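Local coordinates for protein Udp-n-acetylglucosamine pyrophosphorylase (Trypanosoma brucei, PDB 4BQH) that probably catalyses the transfer of a uridylyl group from UTP to N-acetylglucosamine 1-phosphate, yielding UDP-N-acetylglucosamine and diphosphate, at residues Q159-A162 / E163-G167. Residues are numbered along the deposited sequence; the frame is centred on the assembly and turned at random.
Sequences QEIA and ESISG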
ATOM      1  N   GLN A 159      -5.750  15.318  -8.254  1.00 11.32           N
ATOM      2  CA  GLN A 159      -6.625  16.381  -7.700  1.00 11.76           C
ATOM      3  C   GLN A 159      -6.867  17.449  -8.755  1.00 12.36           C
ATOM      4  O   GLN A 159      -8.003  17.906  -8.962  1.00 12.36           O
ATOM      5  CB  GLN A 159      -5.975  17.023  -6.461  1.00 11.52           C
ATOM      6  CG  GLN A 159      -6.095  16.180  -5.187  1.00 11.55           C
ATOM      7  CD  GLN A 159      -5.350  16.776  -4.006  1.00 11.04           C
ATOM      8  OE1 GLN A 159      -5.483  16.310  -2.873  1.00 10.58           O
ATOM      9  NE2 GLN A 159      -4.582  17.847  -4.257  1.00 11.94           N
ATOM     10  N   GLU A 160      -5.795  17.833  -9.436  1.00 12.70           N
ATOM     11  CA  GLU A 160      -5.869  18.832 -10.522  1.00 13.34           C
ATOM     12  C   GLU A 160      -6.763  18.374 -11.673  1.00 12.71           C
ATOM     13  O   GLU A 160      -7.565  19.176 -12.183  1.00 12.88           O
ATOM     14  CB  GLU A 160      -4.441  19.161 -10.994  1.00 15.96           C
ATOM     15  CG  GLU A 160      -4.328  20.220 -12.076  1.00 20.47           C
ATOM     16  CD  GLU A 160      -2.899  20.379 -12.579  1.00 24.79           C
ATOM     17  OE1 GLU A 160      -2.022  19.533 -12.251  1.00 25.24           O
ATOM     18  OE2 GLU A 160      -2.650  21.368 -13.296  1.00 29.44           O
ATOM     19  N   ILE A 161      -6.654  17.104 -12.086  1.00 11.78           N
ATOM     20  CA  ILE A 161      -7.522  16.586 -13.156  1.00 11.76           C
ATOM     21  C   ILE A 161      -8.994  16.555 -12.712  1.00 11.67           C
ATOM     22  O   ILE A 161      -9.878  16.972 -13.472  1.00 12.36           O
ATOM     23  CB  ILE A 161      -7.070  15.186 -13.673  1.00 11.58           C
ATOM     24  CG1 ILE A 161      -5.653  15.257 -14.289  1.00 11.59           C
ATOM     25  CG2 ILE A 161      -8.045  14.661 -14.721  1.00 11.90           C
ATOM     26  CD1 ILE A 161      -5.020  13.888 -14.501  1.00 13.25           C
ATOM     27  N   ALA A 162      -9.252  16.093 -11.480  1.00 11.87           N
ATOM     28  CA  ALA A 162     -10.613  16.075 -10.940  1.00 12.55           C
ATOM     29  C   ALA A 162     -11.241  17.488 -11.025  1.00 13.02           C
ATOM     30  O   ALA A 162     -12.406  17.630 -11.444  1.00 13.35           O
ATOM     31  CB  ALA A 162     -10.611  15.561  -9.498  1.00 13.12           C
ATOM     32  N   GLU A 163     -10.453  18.512 -10.682  1.00 13.15           N
ATOM     33  CA  GLU A 163     -10.915  19.916 -10.699  1.00 15.00           C
ATOM     34  C   GLU A 163     -11.192  20.404 -12.123  1.00 16.09           C
ATOM     35  O   GLU A 163     -12.166  21.147 -12.377  1.00 16.35           O
ATOM     36  CB  GLU A 163      -9.882  20.831 -10.019  1.00 15.62           C
ATOM     37  CG  GLU A 163      -9.871  20.744  -8.507  1.00 17.08           C
ATOM     38  CD  GLU A 163      -8.571  21.224  -7.866  1.00 19.34           C
ATOM     39  OE1 GLU A 163      -7.690  21.772  -8.569  1.00 21.48           O
ATOM     40  OE2 GLU A 163      -8.421  21.070  -6.644  1.00 18.54           O
ATOM     41  N   SER A 164     -10.332  20.003 -13.053  1.00 16.47           N
ATOM     42  CA  SER A 164     -10.494  20.365 -14.462  1.00 19.01           C
ATOM     43  C   SER A 164     -11.782  19.784 -15.055  1.00 19.87           C
ATOM     44  O   SER A 164     -12.420  20.416 -15.899  1.00 22.31           O
ATOM     45  CB  SER A 164      -9.274  19.927 -15.291  1.00 20.65           C
ATOM     46  OG  SER A 164      -9.405  18.560 -15.678  1.00 23.39           O
ATOM     47  N   ILE A 165     -12.163  18.583 -14.612  1.00 17.73           N
ATOM     48  CA  ILE A 165     -13.375  17.925 -15.089  1.00 18.44           C
ATOM     49  C   ILE A 165     -14.631  18.541 -14.460  1.00 18.46           C
ATOM     50  O   ILE A 165     -15.627  18.758 -15.153  1.00 19.36           O
ATOM     51  CB  ILE A 165     -13.358  16.410 -14.800  1.00 17.76           C
ATOM     52  CG1 ILE A 165     -12.274  15.716 -15.639  1.00 17.96           C
ATOM     53  CG2 ILE A 165     -14.723  15.791 -15.097  1.00 19.73           C
ATOM     54  CD1 ILE A 165     -11.911  14.340 -15.104  1.00 17.24           C
ATOM     55  N   SER A 166     -14.583  18.819 -13.160  1.00 16.92           N
ATOM     56  CA  SER A 166     -15.781  19.302 -12.458  1.00 17.24           C
ATOM     57  C   SER A 166     -16.137  20.761 -12.764  1.00 18.19           C
ATOM     58  O   SER A 166     -17.319  21.114 -12.791  1.00 18.42           O
ATOM     59  CB  SER A 166     -15.626  19.145 -10.965  1.00 17.13           C
ATOM     60  OG  SER A 166     -14.656  20.029 -10.471  1.00 18.64           O
ATOM     61  N   GLY A 167     -15.126  21.601 -12.934  1.00 17.85           N
ATOM     62  CA  GLY A 167     -15.341  23.048 -13.048  1.00 19.00           C
ATOM     63  C   GLY A 167     -15.785  23.670 -11.736  1.00 19.82           C
ATOM     64  O   GLY A 167     -16.268  24.801 -11.714  1.00 20.56           O
TER
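Ile161 O receives two donors in the last turns of helix 147-166: the backbone N of Ile165 at 3.0 Å, and the hydroxyl OG of Ser164 at 2.8 Å, which lies in the carbonyl plane on a lone pair (C=O...OG angle 124°). OG of Ser164 reaches back one turn because it stands between its own backbone N and carbonyl carbon (chi1 84°). Beside this bond, CD1 of Ile165 rests 3.9 Å from CG2 of Ile161, and Tyr106 of helix 95-110 touches both isoleucines and Ala162. The i to i+4 ladder continues with Ser166 N to Ala162 O, 3.0 Å, and Gly167 N to Glu163 O, 3.0 Å; Gly167 then leaves helical geometry with positive phi (70°). Glu163 runs extended past Gln159 O, its CG 3.4 Å away. Its OE2 takes the backbone N of Ala172, OE1 of the buried Gln159 accepts from Val174 N and Gln204 NE2, and Ser166 OG is bonded to Ser168 N. Polar side chains thus tie this C-terminal helix end to the following loop, which leads into strand 175-180, and to Gln204, while the two donors on Ile161 O probably polarise that carbonyl.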